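Local coordinates for protein glycoside hydrolase family 31 (Trueperella pyogenes, PDB 5I0F) that probably hydrolyses cycloalternan as a retaining family 31 glycoside hydrolase that works through a covalent glycosyl-enzyme intermediate, at residues A[2-7]-A[122-127]; A[332-335]-A[339-342]. All blocks are in the same frame, centred on the assembly; numbering follows the deposited sequence.

Contact 1: residues A[2-7]-A[122-127]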
loop_
_atom_site.group_PDB
_atom_site.type_symbol
_atom_site.label_atom_id
_atom_site.label_comp_id
_atom_site.label_asym_id
_atom_site.label_seq_id
_atom_site.Cartn_x
_atom_site.Cartn_y
_atom_site.Cartn_z
ATOM N N ILE A 2 -33.972 11.739 -1.752
ATOM C CA ILE A 2 -33.461 10.658 -2.599
ATOM C C ILE A 2 -32.008 10.962 -2.937
ATOM O O ILE A 2 -31.677 12.092 -3.316
ATOM C CB ILE A 2 -34.273 10.537 -3.909
ATOM C CG1 ILE A 2 -35.754 10.255 -3.599
ATOM C CG2 ILE A 2 -33.678 9.454 -4.805
ATOM C CD1 ILE A 2 -36.670 10.297 -4.822
ATOM N N THR A 3 -31.139 9.965 -2.773
ATOM C CA THR A 3 -29.742 10.083 -3.158
ATOM C C THR A 3 -29.428 9.137 -4.316
ATOM O O THR A 3 -29.679 7.932 -4.248
ATOM C CB THR A 3 -28.814 9.774 -1.961
ATOM O OG1 THR A 3 -29.101 10.691 -0.908
ATOM C CG2 THR A 3 -27.335 9.908 -2.330
ATOM N N HIS A 4 -28.885 9.710 -5.376
ATOM C CA HIS A 4 -28.316 8.943 -6.464
ATOM C C HIS A 4 -27.016 9.609 -6.867
ATOM O O HIS A 4 -26.989 10.795 -7.131
ATOM C CB HIS A 4 -29.260 8.884 -7.653
ATOM C CG HIS A 4 -28.672 8.206 -8.849
ATOM N ND1 HIS A 4 -28.571 6.839 -8.950
ATOM C CD2 HIS A 4 -28.133 8.710 -9.983
ATOM C CE1 HIS A 4 -28.027 6.525 -10.111
ATOM N NE2 HIS A 4 -27.751 7.643 -10.756
ATOM N N ARG A 5 -25.936 8.832 -6.856
ATOM C CA ARG A 5 -24.627 9.272 -7.345
ATOM C C ARG A 5 -24.220 8.248 -8.389
ATOM O O ARG A 5 -23.981 7.101 -8.039
ATOM C CB ARG A 5 -23.593 9.243 -6.221
ATOM C CG ARG A 5 -23.795 10.268 -5.111
ATOM C CD ARG A 5 -22.708 10.122 -4.046
ATOM N NE ARG A 5 -22.826 8.862 -3.310
ATOM C CZ ARG A 5 -22.049 8.487 -2.291
ATOM N NH1 ARG A 5 -21.062 9.265 -1.856
ATOM N NH2 ARG A 5 -22.269 7.317 -1.693
ATOM N N PRO A 6 -24.150 8.636 -9.669
ATOM C CA PRO A 6 -23.879 7.666 -10.735
ATOM C C PRO A 6 -22.667 6.749 -10.487
ATOM O O PRO A 6 -22.699 5.586 -10.846
ATOM C CB PRO A 6 -23.607 8.567 -11.943
ATOM C CG PRO A 6 -24.404 9.783 -11.688
ATOM C CD PRO A 6 -24.310 10.006 -10.212
ATOM N N ARG A 7 -21.616 7.281 -9.880
ATOM C CA ARG A 7 -20.413 6.484 -9.582
ATOM C C ARG A 7 -20.368 5.932 -8.165
ATOM O O ARG A 7 -19.460 5.167 -7.833
ATOM C CB ARG A 7 -19.156 7.298 -9.870
ATOM C CG ARG A 7 -18.908 7.558 -11.349
ATOM C CD ARG A 7 -17.738 8.518 -11.548
ATOM N NE ARG A 7 -18.267 9.869 -11.677
ATOM C CZ ARG A 7 -18.262 10.834 -10.756
ATOM N NH1 ARG A 7 -17.708 10.666 -9.566
ATOM N NH2 ARG A 7 -18.817 12.000 -11.050
ATOM N N GLU A 122 -33.252 15.278 -8.771
ATOM C CA GLU A 122 -32.773 15.985 -9.966
ATOM C C GLU A 122 -32.772 15.043 -11.179
ATOM O O GLU A 122 -32.921 13.808 -11.065
ATOM C CB GLU A 122 -31.371 16.602 -9.754
ATOM C CG GLU A 122 -30.349 15.700 -9.053
ATOM C CD GLU A 122 -28.871 16.008 -9.335
ATOM O OE1 GLU A 122 -28.480 16.226 -10.507
ATOM O OE2 GLU A 122 -28.070 15.978 -8.367
ATOM N N SER A 123 -32.608 15.643 -12.343
ATOM C CA SER A 123 -32.426 14.900 -13.576
ATOM C C SER A 123 -30.953 14.503 -13.761
ATOM O O SER A 123 -30.062 15.305 -13.488
ATOM C CB SER A 123 -32.880 15.759 -14.735
ATOM O OG SER A 123 -32.719 15.036 -15.913
ATOM N N PHE A 124 -30.714 13.276 -14.229
ATOM C CA PHE A 124 -29.372 12.765 -14.507
ATOM C C PHE A 124 -29.215 12.345 -15.979
ATOM O O PHE A 124 -30.136 11.774 -16.554
ATOM C CB PHE A 124 -29.096 11.538 -13.629
ATOM C CG PHE A 124 -29.094 11.829 -12.148
ATOM C CD1 PHE A 124 -27.935 12.253 -11.509
ATOM C CD2 PHE A 124 -30.249 11.659 -11.386
ATOM C CE1 PHE A 124 -27.929 12.521 -10.144
ATOM C CE2 PHE A 124 -30.240 11.901 -10.022
ATOM C CZ PHE A 124 -29.085 12.334 -9.399
ATOM N N PRO A 125 -28.031 12.579 -16.575
ATOM C CA PRO A 125 -27.806 12.148 -17.945
ATOM C C PRO A 125 -27.473 10.657 -18.057
ATOM O O PRO A 125 -26.775 10.110 -17.207
ATOM C CB PRO A 125 -26.601 12.982 -18.367
ATOM C CG PRO A 125 -25.812 13.122 -17.112
ATOM C CD PRO A 125 -26.828 13.222 -16.011
ATOM N N LEU A 126 -27.957 10.031 -19.124
ATOM C CA LEU A 126 -27.561 8.689 -19.506
ATOM C C LEU A 126 -26.992 8.757 -20.928
ATOM O O LEU A 126 -27.725 9.064 -21.886
ATOM C CB LEU A 126 -28.760 7.748 -19.442
ATOM C CG LEU A 126 -28.533 6.275 -19.802
ATOM C CD1 LEU A 126 -27.429 5.674 -18.951
ATOM C CD2 LEU A 126 -29.822 5.486 -19.658
ATOM N N THR A 127 -25.687 8.521 -21.060
ATOM C CA THR A 127 -25.008 8.559 -22.360
ATOM C C THR A 127 -24.233 7.262 -22.539
ATOM O O THR A 127 -23.066 7.177 -22.164
ATOM C CB THR A 127 -24.064 9.752 -22.489
ATOM O OG1 THR A 127 -23.120 9.722 -21.423
ATOM C CG2 THR A 127 -24.828 11.054 -22.424
#

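Contact 2: residues A[332-335]-A[339-342]. With GLC (alpha-D-glucopyranose), chain C.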
loop_
_atom_site.group_PDB
_atom_site.type_symbol
_atom_site.label_atom_id
_atom_site.label_comp_id
_atom_site.label_asym_id
_atom_site.label_seq_id
_atom_site.Cartn_x
_atom_site.Cartn_y
_atom_site.Cartn_z
ATOM N N TRP A 332 2.044 8.136 20.513
ATOM C CA TRP A 332 2.817 9.188 21.165
ATOM C C TRP A 332 2.010 10.459 21.412
ATOM O O TRP A 332 2.355 11.252 22.305
ATOM C CB TRP A 332 4.060 9.554 20.312
ATOM C CG TRP A 332 3.773 10.119 18.978
ATOM C CD1 TRP A 332 3.541 9.434 17.830
ATOM C CD2 TRP A 332 3.645 11.506 18.653
ATOM N NE1 TRP A 332 3.272 10.306 16.801
ATOM C CE2 TRP A 332 3.333 11.586 17.274
ATOM C CE3 TRP A 332 3.764 12.683 19.386
ATOM C CZ2 TRP A 332 3.156 12.805 16.605
ATOM C CZ3 TRP A 332 3.581 13.918 18.715
ATOM C CH2 TRP A 332 3.290 13.954 17.342
ATOM N N SER A 333 0.985 10.697 20.592
ATOM C CA SER A 333 0.343 12.013 20.537
ATOM C C SER A 333 -0.942 12.068 21.367
ATOM O O SER A 333 -1.349 11.083 21.993
ATOM C CB SER A 333 0.044 12.368 19.085
ATOM O OG SER A 333 -1.160 11.730 18.645
ATOM N N ASP A 334 -1.557 13.249 21.378
ATOM C CA ASP A 334 -2.867 13.437 21.975
ATOM C C ASP A 334 -4.021 12.633 21.304
ATOM O O ASP A 334 -5.158 12.638 21.812
ATOM C CB ASP A 334 -3.212 14.941 22.053
ATOM C CG ASP A 334 -3.265 15.633 20.677
ATOM O OD1 ASP A 334 -3.473 14.985 19.633
ATOM O OD2 ASP A 334 -3.099 16.862 20.652
ATOM N N GLU A 335 -3.742 11.974 20.177
ATOM C CA GLU A 335 -4.717 11.163 19.428
ATOM C C GLU A 335 -5.879 11.973 18.835
ATOM O O GLU A 335 -6.906 11.411 18.443
ATOM C CB GLU A 335 -5.249 9.995 20.272
ATOM C CG GLU A 335 -4.173 8.988 20.674
ATOM C CD GLU A 335 -3.605 8.184 19.496
ATOM O OE1 GLU A 335 -4.331 7.939 18.500
ATOM O OE2 GLU A 335 -2.410 7.791 19.570
ATOM N N THR A 339 0.158 15.937 16.384
ATOM C CA THR A 339 1.150 16.987 16.340
ATOM C C THR A 339 1.841 17.242 17.698
ATOM O O THR A 339 2.972 17.716 17.739
ATOM C CB THR A 339 0.446 18.277 15.832
ATOM O OG1 THR A 339 -0.125 17.995 14.540
ATOM C CG2 THR A 339 1.384 19.352 15.673
ATOM N N ILE A 340 1.158 16.904 18.786
ATOM C CA ILE A 340 1.548 17.225 20.160
ATOM C C ILE A 340 1.557 15.941 20.987
ATOM O O ILE A 340 0.609 15.176 20.913
ATOM C CB ILE A 340 0.527 18.205 20.761
ATOM C CG1 ILE A 340 0.487 19.489 19.892
ATOM C CG2 ILE A 340 0.831 18.487 22.231
ATOM C CD1 ILE A 340 -0.588 20.463 20.250
ATOM N N PHE A 341 2.612 15.739 21.785
ATOM C CA PHE A 341 2.715 14.582 22.676
ATOM C C PHE A 341 1.566 14.530 23.710
ATOM O O PHE A 341 1.129 15.575 24.226
ATOM C CB PHE A 341 4.070 14.568 23.409
ATOM C CG PHE A 341 5.192 13.892 22.649
ATOM C CD1 PHE A 341 5.956 14.591 21.724
ATOM C CD2 PHE A 341 5.489 12.549 22.864
ATOM C CE1 PHE A 341 6.985 13.983 21.037
ATOM C CE2 PHE A 341 6.522 11.931 22.177
ATOM C CZ PHE A 341 7.275 12.650 21.259
ATOM N N ARG A 342 1.070 13.329 24.005
ATOM C CA ARG A 342 -0.042 13.184 24.941
ATOM C C ARG A 342 0.299 13.818 26.304
ATOM O O ARG A 342 1.432 13.668 26.798
ATOM C CB ARG A 342 -0.454 11.730 25.143
ATOM C CG ARG A 342 -1.773 11.575 25.878
ATOM C CD ARG A 342 -2.369 10.198 25.662
ATOM N NE ARG A 342 -1.505 9.090 26.115
ATOM C CZ ARG A 342 -1.597 8.429 27.281
ATOM N NH1 ARG A 342 -0.760 7.421 27.533
ATOM N NH2 ARG A 342 -2.490 8.755 28.216
HETATM C C1 GLC C . -3.447 2.757 15.398
HETATM C C2 GLC C . -4.952 3.051 15.517
HETATM C C3 GLC C . -5.249 4.532 15.322
HETATM C C4 GLC C . -4.347 5.375 16.219
HETATM C C5 GLC C . -2.884 5.037 15.943
HETATM C C6 GLC C . -1.917 5.845 16.803
HETATM O O2 GLC C . -5.691 2.294 14.551
HETATM O O3 GLC C . -6.632 4.795 15.600
HETATM O O4 GLC C . -4.592 6.767 15.968
HETATM O O5 GLC C . -2.677 3.647 16.211
HETATM O O6 GLC C . -2.092 5.522 18.178
HETATM O O HOH W 1 -1.853 17.221 18.119
#

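Contact 1: residues A[2-7]-A[122-127]
The rings of H4 and F124 carry this contact as a T-shaped (edge-to-face) pair, centroids 4.7 Å apart and planes at 73°. The imidazole arrives edge first: H4 CD2 stands over the centre of the phenyl face, 3.8 Å from F124 CZ. A chi1 of 175° turns the imidazole away from its own backbone N and across to the phenyl group.

Apolar contact extends the pair. H4 CB lies 3.9 Å from F124 CZ, and P6 reaches the same ring obliquely, its CG 4.3 Å from F124 CD1. The backbone of H4 also meets the phenyl group, its O lying 3.5 Å from F124 CZ.

No hydrogen bond joins 2-7 to 122-127; the polar needs are met by other strands. H4 ND1 is bonded to the carbonyl of G34 and NE2 to the hydroxyl of Y107, two bonds that fix the rotation of the imidazole and satisfy both nitrogens of a buried ring. Y107 meets both rings, and F109 that of H4.

The result is an aromatic cluster of H4, F124, Y107 and F109 inside the N-terminal antiparallel beta domain, where strand 2-3 pairs with 31-37 and strand 118-126 with 105-113.

Contact 2: residues A[332-335]-A[339-342]
W332 lays the edge of its six-membered ring over the face of F341, CE3 above the centre of the phenyl group and 3.7 Å from F341 CD1. The two rings form a T-shaped pair with planes at 62°. A chi1 of 63° holds the indole between its own backbone N and carbonyl carbon, and its far edge meets the other segment's backbone, CH2 lying 3.6 Å from T339 C. One face of the indole rests on S333 CB.

Two backbone bonds flank the single bridge of S333 with F341: R342 N gives to W332 O at 3.0 Å, and D334 N to I340 O at 2.9 Å, the latter meeting the carbonyl almost end-on, though bent at the hydrogen (145°). D334 OD1 accepts from the backbone N of E336 and G337, holding the carboxylate while a water donates to OD2 and accepts from T339 N.

Within 332-335, S333 OG accepts from E335 N, an ST turn. The E335 carboxylate grips the bound glucose: GLC O4 donates to OE1 at 2.8 Å and O6 to OE2 at 2.7 Å.

Both segments belong to the loop between barrel strand 326-329 and helix 370-379; W332 and F341 touch L386 of strand 383-388, and W332 NE1 bonds to W387 O.

Overall arrangement
Contact 1 and contact 2 belong to separate parts of the chain: their centres are 43 Å apart and their nearest atoms about 25 Å, with no touch between them. They follow in series, contact 1 closing within the N-terminal beta domain before contact 2 opens in the TIM-barrel domain. Only contact 2 reaches bound sugar: E335, a member of the glycan pocket, holds a glucose unit together with N302, while the W332 side chain lies about 10 Å from a beta-D-glucopyranose. Neither contact binds calcium: a calcium ion lies about 13 Å from the P6 side chain and another about 10 Å from that of I340.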